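Local structure of DNA repair protein PprA (Deinococcus deserti, 6MC8) at residues V192-P197 and R282-T287; W80-L85 and S128-G133. The protein binds DNA and takes part in repairing radiation-induced damage and in genome segregation, and is associated with filament formation. The protein carries 2 engineered substitutions. All coordinates share one frame; numbering follows the deposited sequence.

Contact 1: V192-P197 and R282-T287; sequences VEVHRP and REATET
Val194 sets its two methyl groups against one turn of the helix, where Ala284 and Thr285 receive them. The hydroxyl of Thr285 lies over the fork of the valine, with OG1 3.6 Å from both CG1 and CG2 of Val194. Beside it, the methyl of Ala284 meets one prong only, Ala284 CB standing 3.7 Å from Val194 CG2. The valine takes this pose with CG1 anti to its own backbone N (chi1 167°), which swings CG1 over the threonine, 3.9 Å from Thr285 CA, while CG2 straddles the two helical residues. The side chains of Val194 and Thr285 run askew to each other, and this hydroxyl can meet methyls without losing a polar mate because it is hydrogen-bonded to Gln281 O, one turn back in the helix. Thr287 does the same two residues on, its OG1 donating to Glu283 O at 2.7 Å from above the carbonyl plane. Alanine suits the point of closest backbone approach, where Val194 CA and Ala284 CA are 5.9 Å apart and a single methyl fills the interval. A glycine in place of Val194 would probably open a gap beneath the helix, leaving Ala284 CB and the OG1 side of Thr285 without the methyls that pack on them. The contact thus joins strand 189-195, between neighbours 179-186 and 261-267 in an antiparallel sheet, to helix 274-304 lying across one face; Val192 extends the seam to Trp277 and Met280, Val194 also reaches Leu288, and Val264 of the adjoining strand also touches Ala284.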
loop_
_atom_site.group_PDB
_atom_site.type_symbol
_atom_site.label_atom_id
_atom_site.label_comp_id
_atom_site.label_asym_id
_atom_site.label_seq_id
_atom_site.Cartn_x
_atom_site.Cartn_y
_atom_site.Cartn_z
ATOM N N VAL A 192 -12.165 -3.217 10.599
ATOM C CA VAL A 192 -12.996 -2.105 11.035
ATOM C C VAL A 192 -12.990 -2.065 12.561
ATOM O O VAL A 192 -13.055 -3.107 13.223
ATOM C CB VAL A 192 -14.424 -2.199 10.446
ATOM C CG1 VAL A 192 -15.106 -3.498 10.801
ATOM C CG2 VAL A 192 -15.280 -1.025 10.875
ATOM N N GLU A 193 -12.831 -0.867 13.114
ATOM C CA GLU A 193 -12.837 -0.641 14.549
ATOM C C GLU A 193 -14.074 0.166 14.903
ATOM O O GLU A 193 -14.423 1.107 14.192
ATOM C CB GLU A 193 -11.575 0.099 14.998
ATOM C CG GLU A 193 -11.481 0.334 16.493
ATOM C CD GLU A 193 -10.236 1.084 16.889
ATOM O OE1 GLU A 193 -9.456 1.458 15.996
ATOM O OE2 GLU A 193 -10.032 1.299 18.095
ATOM N N VAL A 194 -14.741 -0.219 15.983
ATOM C CA VAL A 194 -15.863 0.521 16.545
ATOM C C VAL A 194 -15.502 0.883 17.977
ATOM O O VAL A 194 -15.206 -0.000 18.786
ATOM C CB VAL A 194 -17.160 -0.302 16.472
ATOM C CG1 VAL A 194 -18.231 0.318 17.308
ATOM C CG2 VAL A 194 -17.634 -0.392 15.043
ATOM N N HIS A 195 -15.525 2.174 18.287
ATOM C CA HIS A 195 -14.954 2.701 19.519
ATOM C C HIS A 195 -15.960 3.557 20.273
ATOM O O HIS A 195 -16.489 4.526 19.725
ATOM C CB HIS A 195 -13.714 3.529 19.210
ATOM C CG HIS A 195 -13.076 4.144 20.412
ATOM N ND1 HIS A 195 -12.302 3.427 21.294
ATOM C CD2 HIS A 195 -13.092 5.415 20.872
ATOM C CE1 HIS A 195 -11.868 4.230 22.247
ATOM N NE2 HIS A 195 -12.336 5.441 22.016
ATOM N N ARG A 196 -16.199 3.211 21.531
ATOM C CA ARG A 196 -16.911 4.079 22.468
ATOM C C ARG A 196 -15.986 4.305 23.653
ATOM O O ARG A 196 -15.543 3.318 24.274
ATOM C CB ARG A 196 -18.238 3.482 22.922
ATOM C CG ARG A 196 -19.052 4.453 23.757
ATOM C CD ARG A 196 -20.316 3.845 24.316
ATOM N NE ARG A 196 -21.272 3.473 23.287
ATOM C CZ ARG A 196 -21.612 2.222 23.017
ATOM N NH1 ARG A 196 -21.067 1.230 23.698
ATOM N NH2 ARG A 196 -22.494 1.965 22.068
ATOM N N PRO A 197 -15.670 5.555 23.992
ATOM C CA PRO A 197 -14.629 5.824 24.995
ATOM C C PRO A 197 -15.020 5.385 26.398
ATOM O O PRO A 197 -16.128 5.647 26.869
ATOM C CB PRO A 197 -14.456 7.343 24.916
ATOM C CG PRO A 197 -14.944 7.702 23.575
ATOM C CD PRO A 197 -16.074 6.781 23.293
ATOM N N ARG A 282 -21.275 -3.991 11.870
ATOM C CA ARG A 282 -22.441 -4.342 12.669
ATOM C C ARG A 282 -22.094 -5.412 13.696
ATOM O O ARG A 282 -22.675 -5.450 14.785
ATOM C CB ARG A 282 -23.563 -4.806 11.743
ATOM C CG ARG A 282 -24.934 -4.939 12.371
ATOM C CD ARG A 282 -25.957 -5.395 11.335
ATOM N NE ARG A 282 -26.073 -4.450 10.227
ATOM C CZ ARG A 282 -25.743 -4.723 8.968
ATOM N NH1 ARG A 282 -25.285 -5.924 8.647
ATOM N NH2 ARG A 282 -25.877 -3.799 8.030
ATOM N N GLU A 283 -21.138 -6.286 13.366
ATOM C CA GLU A 283 -20.622 -7.237 14.345
ATOM C C GLU A 283 -19.836 -6.529 15.439
ATOM O O GLU A 283 -20.000 -6.838 16.622
ATOM C CB GLU A 283 -19.745 -8.283 13.655
ATOM C CG GLU A 283 -19.118 -9.294 14.599
ATOM C CD GLU A 283 -18.214 -10.278 13.893
ATOM O OE1 GLU A 283 -18.088 -10.187 12.659
ATOM O OE2 GLU A 283 -17.617 -11.134 14.573
ATOM N N ALA A 284 -18.991 -5.567 15.061
ATOM C CA ALA A 284 -18.132 -4.894 16.029
ATOM C C ALA A 284 -18.932 -3.995 16.961
ATOM O O ALA A 284 -18.570 -3.825 18.128
ATOM C CB ALA A 284 -17.060 -4.087 15.301
ATOM N N THR A 285 -20.025 -3.417 16.463
ATOM C CA THR A 285 -20.887 -2.594 17.303
ATOM C C THR A 285 -21.634 -3.448 18.323
ATOM O O THR A 285 -21.727 -3.090 19.501
ATOM C CB THR A 285 -21.857 -1.805 16.421
ATOM O OG1 THR A 285 -21.113 -0.959 15.537
ATOM C CG2 THR A 285 -22.782 -0.946 17.253
ATOM N N GLU A 286 -22.156 -4.598 17.886
ATOM C CA GLU A 286 -22.799 -5.528 18.810
ATOM C C GLU A 286 -21.795 -6.147 19.773
ATOM O O GLU A 286 -22.136 -6.444 20.922
ATOM C CB GLU A 286 -23.534 -6.622 18.034
ATOM C CG GLU A 286 -24.863 -6.193 17.443
ATOM C CD GLU A 286 -25.951 -6.040 18.500
ATOM O OE1 GLU A 286 -25.956 -6.824 19.470
ATOM O OE2 GLU A 286 -26.796 -5.133 18.364
ATOM N N THR A 287 -20.558 -6.356 19.323
ATOM C CA THR A 287 -19.534 -6.890 20.213
ATOM C C THR A 287 -19.115 -5.847 21.243
ATOM O O THR A 287 -18.931 -6.171 22.419
ATOM C CB THR A 287 -18.331 -7.378 19.402
ATOM O OG1 THR A 287 -18.765 -8.345 18.444
ATOM C CG2 THR A 287 -17.300 -8.029 20.292
#

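Contact 2: W80-L85 and S128-G133; sequences WGLGLL and SMQAPG
The backbone N of Ala131 gives its hydrogen to a water lying 2.9 Å away, and that water donates in turn to Gly83 O, weakly, over 3.3 Å. One solvent molecule therefore joins the main chains of the two loops, matching an N-H of 128-133 to a carbonyl of 80-85. Next to this link the segments meet through side chains. Leu84 rests one methyl against the base of Met129: Leu84 CD2 lies 3.7 Å from Met129 CB and equally far from Met129 O, a carbonyl that Trp140 NE1 hydrogen-bonds. The leucine has CG anti to its carbonyl carbon (chi1 -54°), and with CD1 continuing anti to CA, the other branch, CD2, is turned to the root of the methionine. The two side chains meet at about a right angle, and Met129, whose CB starts toward Leu84, then runs extended so that its sulfur leads away; the closest approach is at its CB, with the thioether farther off. Gln130 lays its aliphatic part near the backbone of Leu82, with CG of Gln130 3.4 Å from Leu82 O, and a long, partly polar side chain suits this border. Both leucines also touch Tyr126 of helix 119-127. The glycines shape the loop: Gly81 leaves helix 62-80 with positive phi (67°), and Gly83 has phi 80°, where a side chain would press on the carbonyl O of Leu82. Chemically, then, the junction pairs methyl packing at a buried leucine with a main-chain link through water, one half of it weak.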
loop_
_atom_site.group_PDB
_atom_site.type_symbol
_atom_site.label_atom_id
_atom_site.label_comp_id
_atom_site.label_asym_id
_atom_site.label_seq_id
_atom_site.Cartn_x
_atom_site.Cartn_y
_atom_site.Cartn_z
ATOM N N TRP A 80 -9.287 -3.122 24.548
ATOM C CA TRP A 80 -8.879 -2.039 25.436
ATOM C C TRP A 80 -8.890 -0.693 24.725
ATOM O O TRP A 80 -9.204 0.329 25.342
ATOM C CB TRP A 80 -7.497 -2.346 26.002
ATOM C CG TRP A 80 -7.505 -3.405 27.047
ATOM C CD1 TRP A 80 -8.559 -3.790 27.811
ATOM C CD2 TRP A 80 -6.426 -4.277 27.386
ATOM N NE1 TRP A 80 -8.193 -4.811 28.644
ATOM C CE2 TRP A 80 -6.887 -5.136 28.396
ATOM C CE3 TRP A 80 -5.107 -4.403 26.945
ATOM C CZ2 TRP A 80 -6.078 -6.105 28.975
ATOM C CZ3 TRP A 80 -4.308 -5.365 27.519
ATOM C CH2 TRP A 80 -4.794 -6.204 28.523
ATOM N N GLY A 81 -8.574 -0.679 23.430
ATOM C CA GLY A 81 -8.695 0.504 22.603
ATOM C C GLY A 81 -7.737 1.619 22.958
ATOM O O GLY A 81 -8.128 2.786 23.031
ATOM N N LEU A 82 -6.480 1.272 23.183
ATOM C CA LEU A 82 -5.495 2.240 23.627
ATOM C C LEU A 82 -4.877 3.013 22.474
ATOM O O LEU A 82 -4.140 3.971 22.714
ATOM C CB LEU A 82 -4.405 1.533 24.432
ATOM C CG LEU A 82 -4.935 0.751 25.635
ATOM C CD1 LEU A 82 -3.816 0.031 26.362
ATOM C CD2 LEU A 82 -5.723 1.631 26.585
ATOM N N GLY A 83 -5.174 2.639 21.237
ATOM C CA GLY A 83 -4.577 3.300 20.096
ATOM C C GLY A 83 -3.173 2.825 19.806
ATOM O O GLY A 83 -2.321 3.627 19.410
ATOM N N LEU A 84 -2.912 1.534 19.996
ATOM C CA LEU A 84 -1.589 0.960 19.809
ATOM C C LEU A 84 -1.600 -0.082 18.697
ATOM O O LEU A 84 -0.809 -1.022 18.707
ATOM C CB LEU A 84 -1.082 0.353 21.113
ATOM C CG LEU A 84 -1.084 1.300 22.314
ATOM C CD1 LEU A 84 -0.563 0.614 23.567
ATOM C CD2 LEU A 84 -0.331 2.576 22.031
ATOM N N LEU A 85 -2.507 0.084 17.733
ATOM C CA LEU A 85 -2.636 -0.851 16.622
ATOM C C LEU A 85 -1.502 -0.724 15.616
ATOM O O LEU A 85 -1.284 -1.645 14.826
ATOM C CB LEU A 85 -3.982 -0.638 15.934
ATOM C CG LEU A 85 -5.199 -1.027 16.766
ATOM C CD1 LEU A 85 -6.483 -0.561 16.115
ATOM C CD2 LEU A 85 -5.219 -2.524 16.949
ATOM N N SER A 128 2.072 5.616 28.106
ATOM C CA SER A 128 3.160 6.441 27.596
ATOM C C SER A 128 3.389 6.253 26.100
ATOM O O SER A 128 4.150 7.022 25.506
ATOM C CB SER A 128 4.448 6.145 28.363
ATOM O OG SER A 128 4.920 4.842 28.098
ATOM N N MET A 129 2.754 5.260 25.487
ATOM C CA MET A 129 2.812 5.027 24.056
ATOM C C MET A 129 1.678 5.711 23.307
ATOM O O MET A 129 1.682 5.712 22.073
ATOM C CB MET A 129 2.756 3.523 23.783
ATOM C CG MET A 129 3.820 2.714 24.487
ATOM S SD MET A 129 3.580 0.953 24.246
ATOM C CE MET A 129 4.794 0.311 25.376
ATOM N N GLN A 130 0.678 6.198 24.019
ATOM C CA GLN A 130 -0.532 6.753 23.374
ATOM C C GLN A 130 -0.386 8.212 22.954
ATOM O O GLN A 130 0.447 8.892 23.469
ATOM C CB GLN A 130 -1.717 6.734 24.326
ATOM C CG GLN A 130 -2.046 5.411 24.969
ATOM C CD GLN A 130 -3.252 5.537 25.866
ATOM O OE1 GLN A 130 -4.280 4.949 25.638
ATOM N NE2 GLN A 130 -3.148 6.335 26.899
ATOM N N ALA A 131 -1.238 8.637 22.036
ATOM C CA ALA A 131 -1.365 10.024 21.593
ATOM C C ALA A 131 -2.842 10.368 21.459
ATOM O O ALA A 131 -3.434 10.206 20.383
ATOM C CB ALA A 131 -0.631 10.261 20.275
ATOM N N PRO A 132 -3.473 10.840 22.532
ATOM C CA PRO A 132 -4.867 11.279 22.430
ATOM C C PRO A 132 -4.982 12.628 21.741
ATOM O O PRO A 132 -4.054 13.439 21.752
ATOM C CB PRO A 132 -5.319 11.374 23.891
ATOM C CG PRO A 132 -4.350 10.551 24.648
ATOM C CD PRO A 132 -3.051 10.734 23.936
ATOM N N GLY A 133 -6.140 12.860 21.138
ATOM C CA GLY A 133 -6.462 14.153 20.589
ATOM C C GLY A 133 -7.152 15.023 21.616
ATOM O O GLY A 133 -7.191 14.701 22.806
HETATM O O HOH W 1 -2.912 6.526 20.898
#

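In the fold
Contact 1 fixes a helix on the four-stranded sheet, whereas contact 2 joins two loops, one of them leading from helix 62-80 into the three-stranded sheet; their centres are about 17 Å apart. They are in series along the chain, contact 2 closing before contact 1 opens, yet they touch: Glu193 OE1, held in a salt bridge by Arg182, lies 3.6 Å from Leu85 CD1, and His195 CE1 is 4.1 Å from Gly81 O. Ser260 ties them further, its hydroxyl bonded to Trp80 O and its backbone to Arg196. Val194 points toward helix 274-304 and Glu193 away from it, on the opposite face of strand 189-195, where it meets Leu85. Neither contact touches the second subunit of the dimer.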